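Local coordinates for antifreeze protein (Uncultured bacterium, PDB 6EIO), which binds ice, through two faces that interact with it, and so probably restrains the growth of ice crystals, at residues T16-Q21 / L115-G120; S103-I108 / P119-S124; V135-L140 / R161-S166. One frame throughout, in Å; residues are numbered along the deposited sequence.

From the N terminus, 16-21 runs as an extended stretch with no regular structure before the first strand of the fold, and contact 1 lays it against 115-120, closing a loop of 93 residues that includes helix 81-99. Contact 2 overlaps the end of that span: 103-108 lies within it, while 119-124 runs past its end. The ranges of contacts 1 and 2 share Pro119 and Gly120, which touch only in contact 1, and Gln21 OE1 reaches Leu121 N to couple them. Contact 3 comes later in series, closing 20 residues between 135-140 and 161-166. It shares a three-stranded parallel sheet with contact 1, since strand 116-117 pairs with strand 135-138.

Contact 1. Residues T16-Q21 / L115-G120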
ATOM      1  N   THR A  16       8.573  20.556  11.245  1.00 43.11           N
ATOM      2  CA  THR A  16       9.026  19.229  10.831  1.00 36.88           C
ATOM      3  C   THR A  16       9.832  19.303   9.545  1.00 27.76           C
ATOM      4  O   THR A  16       9.284  19.557   8.470  1.00 41.22           O
ATOM      5  CB  THR A  16       7.839  18.287  10.596  1.00 43.43           C
ATOM      6  OG1 THR A  16       7.027  18.241  11.774  1.00 49.11           O
ATOM      7  CG2 THR A  16       8.323  16.881  10.252  1.00 43.39           C
ATOM      8  N   VAL A  17      11.134  19.060   9.654  1.00 19.54           N
ATOM      9  CA  VAL A  17      12.057  19.241   8.542  1.00 13.64           C
ATOM     10  C   VAL A  17      12.669  17.889   8.170  1.00 11.69           C
ATOM     11  O   VAL A  17      13.335  17.253   8.992  1.00 16.57           O
ATOM     12  CB  VAL A  17      13.142  20.276   8.866  1.00 14.35           C
ATOM     13  CG1 VAL A  17      14.048  20.446   7.697  1.00 14.53           C
ATOM     14  CG2 VAL A  17      12.516  21.624   9.258  1.00 19.59           C
ATOM     15  N   ILE A  18      12.478  17.483   6.921  1.00 12.83           N
ATOM     16  CA  ILE A  18      12.880  16.164   6.419  1.00 10.24           C
ATOM     17  C   ILE A  18      14.247  16.277   5.744  1.00  9.47           C
ATOM     18  O   ILE A  18      14.350  16.962   4.712  1.00 10.38           O
ATOM     19  CB  ILE A  18      11.838  15.641   5.408  1.00 10.60           C
ATOM     20  CG1 ILE A  18      10.439  15.558   6.036  1.00 15.94           C
ATOM     21  CG2 ILE A  18      12.263  14.303   4.812  1.00 14.07           C
ATOM     22  CD1 ILE A  18      10.320  14.534   7.134  1.00 19.38           C
ATOM     23  N   PRO A  19      15.311  15.625   6.253  1.00  9.45           N
ATOM     24  CA  PRO A  19      16.612  15.704   5.576  1.00 10.18           C
ATOM     25  C   PRO A  19      16.614  14.822   4.333  1.00  7.83           C
ATOM     26  O   PRO A  19      15.699  14.032   4.093  1.00  9.27           O
ATOM     27  CB  PRO A  19      17.607  15.201   6.625  1.00 11.06           C
ATOM     28  CG  PRO A  19      16.823  14.217   7.403  1.00 13.94           C
ATOM     29  CD  PRO A  19      15.393  14.769   7.454  1.00 12.80           C
ATOM     30  N   LEU A  20      17.663  14.982   3.527  1.00  7.91           N
ATOM     31  CA  LEU A  20      17.823  14.231   2.291  1.00  6.95           C
ATOM     32  C   LEU A  20      18.784  13.071   2.524  1.00  6.98           C
ATOM     33  O   LEU A  20      19.958  13.273   2.849  1.00  8.42           O
ATOM     34  CB  LEU A  20      18.319  15.138   1.174  1.00  7.42           C
ATOM     35  CG  LEU A  20      18.382  14.487  -0.202  1.00  7.43           C
ATOM     36  CD1 LEU A  20      17.049  13.846  -0.612  1.00  9.16           C
ATOM     37  CD2 LEU A  20      18.800  15.544  -1.214  1.00  9.19           C
ATOM     38  N   GLN A  21      18.278  11.856   2.358  1.00  6.79           N
ATOM     39  CA  GLN A  21      19.046  10.647   2.590  1.00  6.66           C
ATOM     40  C   GLN A  21      19.986  10.347   1.427  1.00  6.92           C
ATOM     41  O   GLN A  21      19.727  10.690   0.274  1.00  7.98           O
ATOM     42  CB  GLN A  21      18.092   9.465   2.810  1.00  7.04           C
ATOM     43  CG  GLN A  21      17.250   9.645   4.060  1.00  6.51           C
ATOM     44  CD  GLN A  21      16.264   8.518   4.276  1.00  6.42           C
ATOM     45  OE1 GLN A  21      16.611   7.348   4.136  1.00  6.93           O
ATOM     46  NE2 GLN A  21      15.044   8.865   4.656  1.00  6.79           N
ATOM     47  N   LEU A 115       3.595  17.336   4.121  1.00  8.76           N
ATOM     48  CA  LEU A 115       5.013  17.045   4.020  1.00  9.02           C
ATOM     49  C   LEU A 115       5.367  16.492   2.649  1.00  8.29           C
ATOM     50  O   LEU A 115       4.578  15.817   1.999  1.00 10.99           O
ATOM     51  CB  LEU A 115       5.448  16.024   5.057  1.00 11.01           C
ATOM     52  CG  LEU A 115       5.430  16.486   6.491  1.00 17.99           C
ATOM     53  CD1 LEU A 115       5.928  15.337   7.346  1.00 21.96           C
ATOM     54  CD2 LEU A 115       6.278  17.729   6.708  1.00 25.51           C
ATOM     55  N   THR A 116       6.590  16.780   2.242  1.00  7.88           N
ATOM     56  CA  THR A 116       7.250  16.131   1.131  1.00  8.04           C
ATOM     57  C   THR A 116       8.267  15.139   1.663  1.00  9.44           C
ATOM     58  O   THR A 116       9.104  15.465   2.500  1.00 14.85           O
ATOM     59  CB  THR A 116       7.945  17.130   0.233  1.00  8.80           C
ATOM     60  OG1 THR A 116       6.946  17.770  -0.543  1.00 10.28           O
ATOM     61  CG2 THR A 116       8.922  16.417  -0.692  1.00 13.69           C
ATOM     62  N   LEU A 117       8.177  13.928   1.180  1.00  6.62           N
ATOM     63  CA  LEU A 117       9.115  12.861   1.496  1.00  5.70           C
ATOM     64  C   LEU A 117       9.973  12.600   0.267  1.00  5.36           C
ATOM     65  O   LEU A 117       9.460  12.260  -0.802  1.00  5.93           O
ATOM     66  CB  LEU A 117       8.377  11.598   1.927  1.00  6.60           C
ATOM     67  CG  LEU A 117       7.447  11.755   3.124  1.00  9.46           C
ATOM     68  CD1 LEU A 117       6.827  10.418   3.491  1.00 13.48           C
ATOM     69  CD2 LEU A 117       8.185  12.360   4.312  1.00 13.29           C
ATOM     70  N   THR A 118      11.278  12.751   0.432  1.00  5.34           N
ATOM     71  CA  THR A 118      12.266  12.427  -0.578  1.00  5.30           C
ATOM     72  C   THR A 118      12.694  10.964  -0.423  1.00  5.05           C
ATOM     73  O   THR A 118      12.285  10.269   0.512  1.00  5.38           O
ATOM     74  CB  THR A 118      13.424  13.433  -0.466  1.00  5.69           C
ATOM     75  OG1 THR A 118      13.821  13.548   0.907  1.00  6.23           O
ATOM     76  CG2 THR A 118      12.986  14.820  -0.943  1.00  7.03           C
ATOM     77  N   PRO A 119      13.473  10.426  -1.375  1.00  5.30           N
ATOM     78  CA  PRO A 119      13.702   8.973  -1.388  1.00  5.53           C
ATOM     79  C   PRO A 119      14.425   8.481  -0.148  1.00  5.35           C
ATOM     80  O   PRO A 119      15.272   9.170   0.427  1.00  6.14           O
ATOM     81  CB  PRO A 119      14.543   8.761  -2.646  1.00  6.05           C
ATOM     82  CG  PRO A 119      14.109   9.893  -3.554  1.00  6.24           C
ATOM     83  CD  PRO A 119      13.977  11.059  -2.610  1.00  6.09           C
ATOM     84  N   GLY A 120      14.120   7.245   0.232  1.00  5.29           N
ATOM     85  CA  GLY A 120      14.832   6.587   1.314  1.00  5.70           C
ATOM     86  C   GLY A 120      13.907   5.815   2.223  1.00  5.39           C
ATOM     87  O   GLY A 120      12.868   5.297   1.783  1.00  6.20           O
TER
HETATM   88  O   HOH W   1      15.465  11.542   1.642  1.00  6.73           O
HETATM   89  O   HOH W   2      17.416  10.171  -1.158  1.00 11.73           O
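Ile18 points from the 16-21 segment onto 115-120. Its CB, CG1 and CG2 all lie against Thr116 O, CG1 nearest at 3.8 Å, while CD1 reaches to 4.2 Å from Leu117 CD2. Beside it, the methyl CG2 of Thr16 touches both branch ends of Leu115, the two side chains crossing nearly at right angles. Further along, Leu20 extends CG directly opposite its backbone N (chi1 -174°), and this carries CD1 to 3.6 Å from Thr118 OG1. Gln21 lies over the backbone of Gly120, with OE1 3.4 Å from Gly120 CA; the lack of a side chain on the glycine permits so close an approach.

No direct hydrogen bond joins the segments. Although their directions differ by only 22°, the nearest matched CA atoms, those of Gln21 and Gly120, are still 6.0 Å apart, wider than a beta pairing. Water fills the polar role. One molecule accepts from Gln21 N at 2.9 Å, donates to Pro119 O at 2.7 Å, and is also hydrogen-bonded to Thr118 OG1 at 2.7 Å. A second donates to Gln21 O and to Pro119 O, giving that carbonyl two water partners.

In the next shell, Gln21 OE1 takes the backbone N-H of Leu121, which fixes the amide over the glycine. Ile18 also packs on Ile108 and Tyr122, and Leu117 O and N bond to strand 135-138, holding the surface on which Ile18 sits. The N-terminal segment thus packs beside the short outermost strand 116-117 of the ice-binding-like beta-solenoid without extending its sheet. The chemistry implies a mixed attachment near the protein surface: an aliphatic patch at the Thr16 end, and water-mediated backbone bonds plus one glutamine amide at the other.

Contact 2. Residues S103-I108 / P119-S124; sequences SDMVTI and PGLYKS
Val106 and Thr107 pair in parallel with Tyr122 and Lys123, a strand-on-strand step of the beta-solenoid that characterises ice-binding-like domains. Three backbone bonds set the register. Val106 N gives to Leu121 O at 3.0 Å in a nearly straight bond (169° at the hydrogen), and Val106 O receives Lys123 N at 2.9 Å. Ile108 N then reaches Lys123 O at 3.1 Å, standing 45° out of the carbonyl plane.

Val106 and Tyr122 lie side by side on the same face, Val106 CB being 3.9 Å from Tyr122 CD2. Ile108, two residues on from Val106, crosses the tyrosine at a slant: a chi1 of 56° sets CG1 between the backbone N and carbonyl carbon, and CD1 comes to 3.8 Å from Tyr122 CB. At the other end of the tyrosine, the phenol OH is hydrogen-bonded to Thr118 O. Before the strand, Met105 runs alongside Leu121, with its CB 3.9 Å from Leu121 CD2. On the far side of 120-124, strand 147-151 continues the parallel pairing. Ser124 OG lies 3.3 Å from Ile108 O at a poor angle and bonds instead to Ser126 O.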
ATOM      1  N   SER A 103      21.854   4.126   8.471  1.00 10.75           N
ATOM      2  CA  SER A 103      22.333   5.128   9.423  1.00 12.57           C
ATOM      3  C   SER A 103      21.649   6.475   9.226  1.00  9.93           C
ATOM      4  O   SER A 103      21.545   7.264  10.175  1.00 12.99           O
ATOM      5  CB  SER A 103      23.847   5.298   9.298  1.00 15.62           C
ATOM      6  OG  SER A 103      24.217   5.714   7.996  1.00 20.59           O
ATOM      7  N   ASP A 104      21.205   6.761   8.004  1.00  9.18           N
ATOM      8  CA  ASP A 104      20.570   8.022   7.654  1.00  8.67           C
ATOM      9  C   ASP A 104      19.046   7.912   7.526  1.00  7.68           C
ATOM     10  O   ASP A 104      18.411   8.832   7.004  1.00  8.42           O
ATOM     11  CB  ASP A 104      21.194   8.597   6.379  1.00  9.06           C
ATOM     12  CG  ASP A 104      21.118   7.638   5.177  1.00  9.03           C
ATOM     13  OD1 ASP A 104      21.064   6.414   5.372  1.00 10.00           O
ATOM     14  OD2 ASP A 104      21.113   8.109   4.025  1.00 13.35           O
ATOM     15  N   MET A 105      18.439   6.833   8.015  1.00  7.71           N
ATOM     16  CA  MET A 105      16.991   6.749   7.949  0.51  7.36           C
ATOM     17  C   MET A 105      16.360   7.843   8.804  1.00  7.14           C
ATOM     18  O   MET A 105      16.967   8.376   9.740  1.00  8.69           O
ATOM     19  CB  MET A 105      16.512   5.380   8.398  0.51  7.94           C
ATOM     20  CG  MET A 105      16.517   5.204   9.876  0.51  8.31           C
ATOM     21  SD  MET A 105      15.851   3.597  10.286  0.51  9.60           S
ATOM     22  CE  MET A 105      17.169   2.534  10.107  0.51  9.40           C
ATOM     23  N   VAL A 106      15.120   8.174   8.472  1.00  6.96           N
ATOM     24  CA  VAL A 106      14.430   9.302   9.071  1.00  6.70           C
ATOM     25  C   VAL A 106      13.227   8.823   9.863  1.00  6.83           C
ATOM     26  O   VAL A 106      12.399   8.068   9.345  1.00  8.00           O
ATOM     27  CB  VAL A 106      14.054  10.317   7.981  1.00  7.84           C
ATOM     28  CG1 VAL A 106      13.137  11.405   8.502  1.00  9.87           C
ATOM     29  CG2 VAL A 106      15.325  10.931   7.411  1.00 11.41           C
ATOM     30  N   THR A 107      13.103   9.307  11.087  1.00  7.75           N
ATOM     31  CA  THR A 107      11.917   9.056  11.887  1.00  9.46           C
ATOM     32  C   THR A 107      10.851  10.109  11.596  1.00 10.85           C
ATOM     33  O   THR A 107      11.121  11.312  11.549  1.00 12.96           O
ATOM     34  CB  THR A 107      12.262   9.010  13.365  1.00 14.68           C
ATOM     35  OG1 THR A 107      12.859  10.247  13.738  1.00 24.98           O
ATOM     36  CG2 THR A 107      13.218   7.888  13.622  1.00 18.20           C
ATOM     37  N   ILE A 108       9.640   9.630  11.352  1.00 10.03           N
ATOM     38  CA  ILE A 108       8.446  10.448  11.145  1.00  9.42           C
ATOM     39  C   ILE A 108       7.334   9.729  11.882  1.00  8.19           C
ATOM     40  O   ILE A 108       7.317   8.502  11.899  1.00 12.18           O
ATOM     41  CB  ILE A 108       8.012  10.599   9.635  1.00 10.56           C
ATOM     42  CG1 ILE A 108       7.791   9.228   8.966  1.00 11.38           C
ATOM     43  CG2 ILE A 108       8.988  11.464   8.840  1.00 13.76           C
ATOM     44  CD1 ILE A 108       7.245   9.298   7.532  1.00 15.89           C
ATOM     45  N   PRO A 119      13.473  10.426  -1.375  1.00  5.30           N
ATOM     46  CA  PRO A 119      13.702   8.973  -1.388  1.00  5.53           C
ATOM     47  C   PRO A 119      14.425   8.481  -0.148  1.00  5.35           C
ATOM     48  O   PRO A 119      15.272   9.170   0.427  1.00  6.14           O
ATOM     49  CB  PRO A 119      14.543   8.761  -2.646  1.00  6.05           C
ATOM     50  CG  PRO A 119      14.109   9.893  -3.554  1.00  6.24           C
ATOM     51  CD  PRO A 119      13.977  11.059  -2.610  1.00  6.09           C
ATOM     52  N   GLY A 120      14.120   7.245   0.232  1.00  5.29           N
ATOM     53  CA  GLY A 120      14.832   6.587   1.314  1.00  5.70           C
ATOM     54  C   GLY A 120      13.907   5.815   2.223  1.00  5.39           C
ATOM     55  O   GLY A 120      12.868   5.297   1.783  1.00  6.20           O
ATOM     56  N   LEU A 121      14.329   5.704   3.481  1.00  5.28           N
ATOM     57  CA  LEU A 121      13.734   4.843   4.491  1.00  5.47           C
ATOM     58  C   LEU A 121      13.222   5.713   5.631  1.00  5.76           C
ATOM     59  O   LEU A 121      13.964   6.564   6.157  1.00  6.03           O
ATOM     60  CB  LEU A 121      14.801   3.876   5.013  1.00  6.38           C
ATOM     61  CG  LEU A 121      14.339   2.862   6.065  1.00  7.07           C
ATOM     62  CD1 LEU A 121      13.235   1.961   5.550  1.00  9.02           C
ATOM     63  CD2 LEU A 121      15.532   2.042   6.529  1.00  9.49           C
ATOM     64  N   TYR A 122      11.974   5.469   6.024  1.00  5.83           N
ATOM     65  CA  TYR A 122      11.293   6.210   7.072  1.00  6.07           C
ATOM     66  C   TYR A 122      10.740   5.229   8.085  1.00  5.91           C
ATOM     67  O   TYR A 122      10.245   4.158   7.706  1.00  6.90           O
ATOM     68  CB  TYR A 122      10.134   7.010   6.489  1.00  5.74           C
ATOM     69  CG  TYR A 122      10.589   8.087   5.534  1.00  5.81           C
ATOM     70  CD1 TYR A 122      10.770   7.830   4.170  1.00  5.73           C
ATOM     71  CD2 TYR A 122      10.880   9.359   6.000  1.00  6.07           C
ATOM     72  CE1 TYR A 122      11.203   8.816   3.303  1.00  5.69           C
ATOM     73  CE2 TYR A 122      11.312  10.355   5.149  1.00  6.24           C
ATOM     74  CZ  TYR A 122      11.461  10.087   3.795  1.00  5.65           C
ATOM     75  OH  TYR A 122      11.876  11.109   2.986  1.00  6.07           O
ATOM     76  N   LYS A 123      10.779   5.616   9.359  1.00  5.96           N
ATOM     77  CA  LYS A 123      10.263   4.774  10.429  1.00  6.42           C
ATOM     78  C   LYS A 123       9.377   5.583  11.366  1.00  6.34           C
ATOM     79  O   LYS A 123       9.808   6.598  11.930  1.00  7.30           O
ATOM     80  CB  LYS A 123      11.401   4.150  11.229  1.00  8.17           C
ATOM     81  CG  LYS A 123      10.936   3.278  12.367  1.00 11.96           C
ATOM     82  CD  LYS A 123      12.108   2.620  13.071  1.00 15.56           C
ATOM     83  CE  LYS A 123      11.639   1.526  14.017  1.00 23.31           C
ATOM     84  NZ  LYS A 123      10.859   0.462  13.307  1.00 37.48           N
ATOM     85  N   SER A 124       8.159   5.092  11.551  1.00  6.06           N
ATOM     86  CA  SER A 124       7.214   5.616  12.530  1.00  6.63           C
ATOM     87  C   SER A 124       7.070   4.615  13.663  1.00  6.74           C
ATOM     88  O   SER A 124       6.707   3.458  13.440  1.00  7.61           O
ATOM     89  CB  SER A 124       5.854   5.861  11.884  1.00  7.52           C
ATOM     90  OG  SER A 124       4.947   6.412  12.827  1.00  9.76           O
TER

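Contact 3. Residues V135-L140 / R161-S166. With SO4 (sulfate ion), chain C.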
ATOM      1  N   VAL A 135       0.202  14.243   1.321  1.00  5.97           N
ATOM      2  CA  VAL A 135       1.610  13.885   1.418  0.55  5.61           C
ATOM      3  C   VAL A 135       2.154  13.725   0.006  1.00  5.54           C
ATOM      4  O   VAL A 135       1.515  13.106  -0.847  1.00  6.57           O
ATOM      5  CB  VAL A 135       1.840  12.644   2.310  0.55  5.83           C
ATOM      6  CG1 VAL A 135       1.138  11.384   1.735  0.55  5.01           C
ATOM      7  CG2 VAL A 135       3.353  12.423   2.536  0.55  7.60           C
ATOM      8  N   THR A 136       3.331  14.299  -0.238  1.00  5.36           N
ATOM      9  CA  THR A 136       3.957  14.255  -1.553  1.00  5.27           C
ATOM     10  C   THR A 136       5.236  13.440  -1.483  1.00  5.41           C
ATOM     11  O   THR A 136       6.080  13.683  -0.619  1.00  7.03           O
ATOM     12  CB  THR A 136       4.265  15.671  -2.048  1.00  6.06           C
ATOM     13  OG1 THR A 136       3.047  16.404  -2.147  1.00  6.68           O
ATOM     14  CG2 THR A 136       4.921  15.652  -3.406  1.00  7.22           C
ATOM     15  N   PHE A 137       5.368  12.481  -2.391  1.00  4.82           N
ATOM     16  CA  PHE A 137       6.617  11.758  -2.594  1.00  5.03           C
ATOM     17  C   PHE A 137       7.321  12.404  -3.776  1.00  4.69           C
ATOM     18  O   PHE A 137       6.745  12.490  -4.861  1.00  5.55           O
ATOM     19  CB  PHE A 137       6.331  10.283  -2.863  1.00  5.35           C
ATOM     20  CG  PHE A 137       5.851   9.572  -1.628  1.00  5.43           C
ATOM     21  CD1 PHE A 137       4.524   9.596  -1.238  1.00  6.22           C
ATOM     22  CD2 PHE A 137       6.737   8.885  -0.841  1.00  7.90           C
ATOM     23  CE1 PHE A 137       4.132   8.979  -0.067  1.00  6.50           C
ATOM     24  CE2 PHE A 137       6.332   8.249   0.308  1.00  9.17           C
ATOM     25  CZ  PHE A 137       5.024   8.299   0.705  1.00  7.29           C
ATOM     26  N   ASP A 138       8.544  12.884  -3.548  1.00  5.15           N
ATOM     27  CA  ASP A 138       9.275  13.658  -4.543  1.00  4.96           C
ATOM     28  C   ASP A 138      10.593  12.943  -4.814  1.00  5.16           C
ATOM     29  O   ASP A 138      11.431  12.805  -3.921  1.00  5.71           O
ATOM     30  CB  ASP A 138       9.478  15.086  -4.040  1.00  5.26           C
ATOM     31  CG  ASP A 138       9.961  16.054  -5.107  1.00  5.51           C
ATOM     32  OD1 ASP A 138      10.773  15.638  -5.972  1.00  5.83           O
ATOM     33  OD2 ASP A 138       9.525  17.236  -5.036  1.00  6.51           O
ATOM     34  N   ALA A 139      10.734  12.429  -6.044  1.00  5.07           N
ATOM     35  CA  ALA A 139      11.904  11.653  -6.438  1.00  5.64           C
ATOM     36  C   ALA A 139      13.056  12.516  -6.944  1.00  5.65           C
ATOM     37  O   ALA A 139      14.091  11.975  -7.341  1.00  6.09           O
ATOM     38  CB  ALA A 139      11.534  10.603  -7.489  1.00  5.88           C
ATOM     39  N   LEU A 140      12.900  13.838  -6.950  1.00  5.52           N
ATOM     40  CA  LEU A 140      14.005  14.748  -7.263  1.00  5.90           C
ATOM     41  C   LEU A 140      14.581  14.504  -8.655  1.00  6.46           C
ATOM     42  O   LEU A 140      15.750  14.826  -8.913  1.00  7.78           O
ATOM     43  CB  LEU A 140      15.101  14.696  -6.196  1.00  6.77           C
ATOM     44  CG  LEU A 140      14.628  15.047  -4.782  1.00  7.25           C
ATOM     45  CD1 LEU A 140      15.723  14.759  -3.780  1.00  8.85           C
ATOM     46  CD2 LEU A 140      14.155  16.468  -4.659  1.00  8.81           C
ATOM     47  N   ARG A 161      -8.009  12.932   1.590  0.50  5.52           N
ATOM     48  CA  ARG A 161      -6.558  13.096   1.597  0.50  5.04           C
ATOM     49  C   ARG A 161      -5.954  12.470   0.344  0.50  4.67           C
ATOM     50  O   ARG A 161      -6.518  11.540  -0.246  0.50  5.54           O
ATOM     51  CB  ARG A 161      -5.906  12.382   2.798  0.50  5.89           C
ATOM     52  CG  ARG A 161      -6.371  12.789   4.189  0.50  5.55           C
ATOM     53  CD  ARG A 161      -6.372  14.288   4.419  0.50  6.26           C
ATOM     54  NE  ARG A 161      -7.646  14.885   4.004  0.50  7.26           N
ATOM     55  CZ  ARG A 161      -7.782  16.048   3.387  0.50  6.73           C
ATOM     56  NH1 ARG A 161      -6.728  16.801   3.094  0.50  8.09           N
ATOM     57  NH2 ARG A 161      -8.999  16.462   3.066  0.50  8.57           N
ATOM     58  N   LYS A 162      -4.758  12.947  -0.029  1.00  5.33           N
ATOM     59  CA  LYS A 162      -4.107  12.442  -1.227  1.00  5.32           C
ATOM     60  C   LYS A 162      -2.650  12.111  -0.956  1.00  5.12           C
ATOM     61  O   LYS A 162      -1.957  12.806  -0.207  1.00  5.91           O
ATOM     62  CB  LYS A 162      -4.157  13.455  -2.370  1.00  5.66           C
ATOM     63  CG  LYS A 162      -5.566  14.012  -2.619  1.00  6.03           C
ATOM     64  CD  LYS A 162      -5.571  15.199  -3.555  1.00  6.55           C
ATOM     65  CE  LYS A 162      -6.949  15.854  -3.603  1.00  7.05           C
ATOM     66  NZ  LYS A 162      -6.905  17.109  -4.397  1.00  9.98           N
ATOM     67  N   VAL A 163      -2.183  11.059  -1.640  1.00  5.04           N
ATOM     68  CA  VAL A 163      -0.768  10.797  -1.871  1.00  4.90           C
ATOM     69  C   VAL A 163      -0.447  11.310  -3.266  1.00  4.88           C
ATOM     70  O   VAL A 163      -1.029  10.841  -4.253  1.00  5.24           O
ATOM     71  CB  VAL A 163      -0.432   9.303  -1.753  1.00  5.20           C
ATOM     72  CG1 VAL A 163       1.042   9.088  -2.080  1.00  6.02           C
ATOM     73  CG2 VAL A 163      -0.765   8.791  -0.351  1.00  6.26           C
ATOM     74  N   LEU A 164       0.456  12.280  -3.330  1.00  5.08           N
ATOM     75  CA  LEU A 164       0.836  12.941  -4.562  1.00  4.98           C
ATOM     76  C   LEU A 164       2.261  12.546  -4.947  1.00  5.08           C
ATOM     77  O   LEU A 164       3.085  12.225  -4.088  1.00  5.85           O
ATOM     78  CB  LEU A 164       0.734  14.464  -4.393  1.00  5.58           C
ATOM     79  CG  LEU A 164      -0.657  14.961  -4.001  1.00  6.05           C
ATOM     80  CD1 LEU A 164      -0.617  16.456  -3.717  1.00  7.82           C
ATOM     81  CD2 LEU A 164      -1.693  14.643  -5.076  1.00  7.08           C
ATOM     82  N   LEU A 165       2.532  12.615  -6.249  1.00  5.74           N
ATOM     83  CA  LEU A 165       3.833  12.309  -6.816  1.00  5.44           C
ATOM     84  C   LEU A 165       4.412  13.557  -7.458  1.00  5.40           C
ATOM     85  O   LEU A 165       3.723  14.242  -8.220  1.00  6.96           O
ATOM     86  CB  LEU A 165       3.709  11.220  -7.889  1.00  5.49           C
ATOM     87  CG  LEU A 165       3.057   9.914  -7.429  1.00  6.12           C
ATOM     88  CD1 LEU A 165       2.804   9.019  -8.652  1.00  7.34           C
ATOM     89  CD2 LEU A 165       3.877   9.191  -6.404  1.00  7.50           C
ATOM     90  N   SER A 166       5.689  13.811  -7.186  1.00  5.58           N
ATOM     91  CA  SER A 166       6.420  14.900  -7.803  1.00  5.74           C
ATOM     92  C   SER A 166       7.817  14.425  -8.169  1.00  5.45           C
ATOM     93  O   SER A 166       8.306  13.411  -7.669  1.00  5.50           O
ATOM     94  CB  SER A 166       6.537  16.111  -6.861  1.00  7.12           C
ATOM     95  OG  SER A 166       5.316  16.796  -6.716  1.00 10.95           O
TER
HETATM   96  S   SO4 C 302       5.842  17.653 -10.631  1.00 22.55           S
HETATM   97  O1  SO4 C 302       7.211  17.341 -10.311  1.00 13.91           O
HETATM   98  O2  SO4 C 302       4.968  17.752  -9.447  1.00 25.01           O
HETATM   99  O3  SO4 C 302       5.805  18.901 -11.377  1.00 35.65           O
HETATM  100  O4  SO4 C 302       5.328  16.582 -11.480  1.00 34.07           O
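Phe137 leaves its strand on the face it shares with Val135, Val163 and Leu165. CB lies 4.0 Å from Leu164 O and, more loosely, 4.4 Å from Leu165 CD2. With chi1 at -71°, CG stands opposite the carbonyl carbon, and the ring's CD1 comes to 3.6 Å from Val163 CG1; CE1 meets the same methyl at 3.7 Å. Leu164 O lies at the ring edge, near its plane. Outside the two segments, the ring meets Phe147 edge-to-face and Trp176 with planes about 80° apart, an aromatic cluster around the buried Phe137.

Backbone hydrogen bonds of a parallel pair hold this register, including Leu164 N to Val135 O at 2.8 Å and Phe137 N to Leu164 O at 2.9 Å. On the other face, Thr136 CG2 sits 3.5 Å from Ser166 OG, and that hydroxyl donates to a sulfate oxygen, O2; the ion probably comes from the crystallisation liquor. Asp138 OD1 closes an Asx turn by accepting from Leu140 N.

Strand 135-138 is the middle one of a three-stranded parallel sheet, between 116-117 and 163-166, while Val163 bonds through its backbone to Ser189 and packs against strands 174-178 and 189-191.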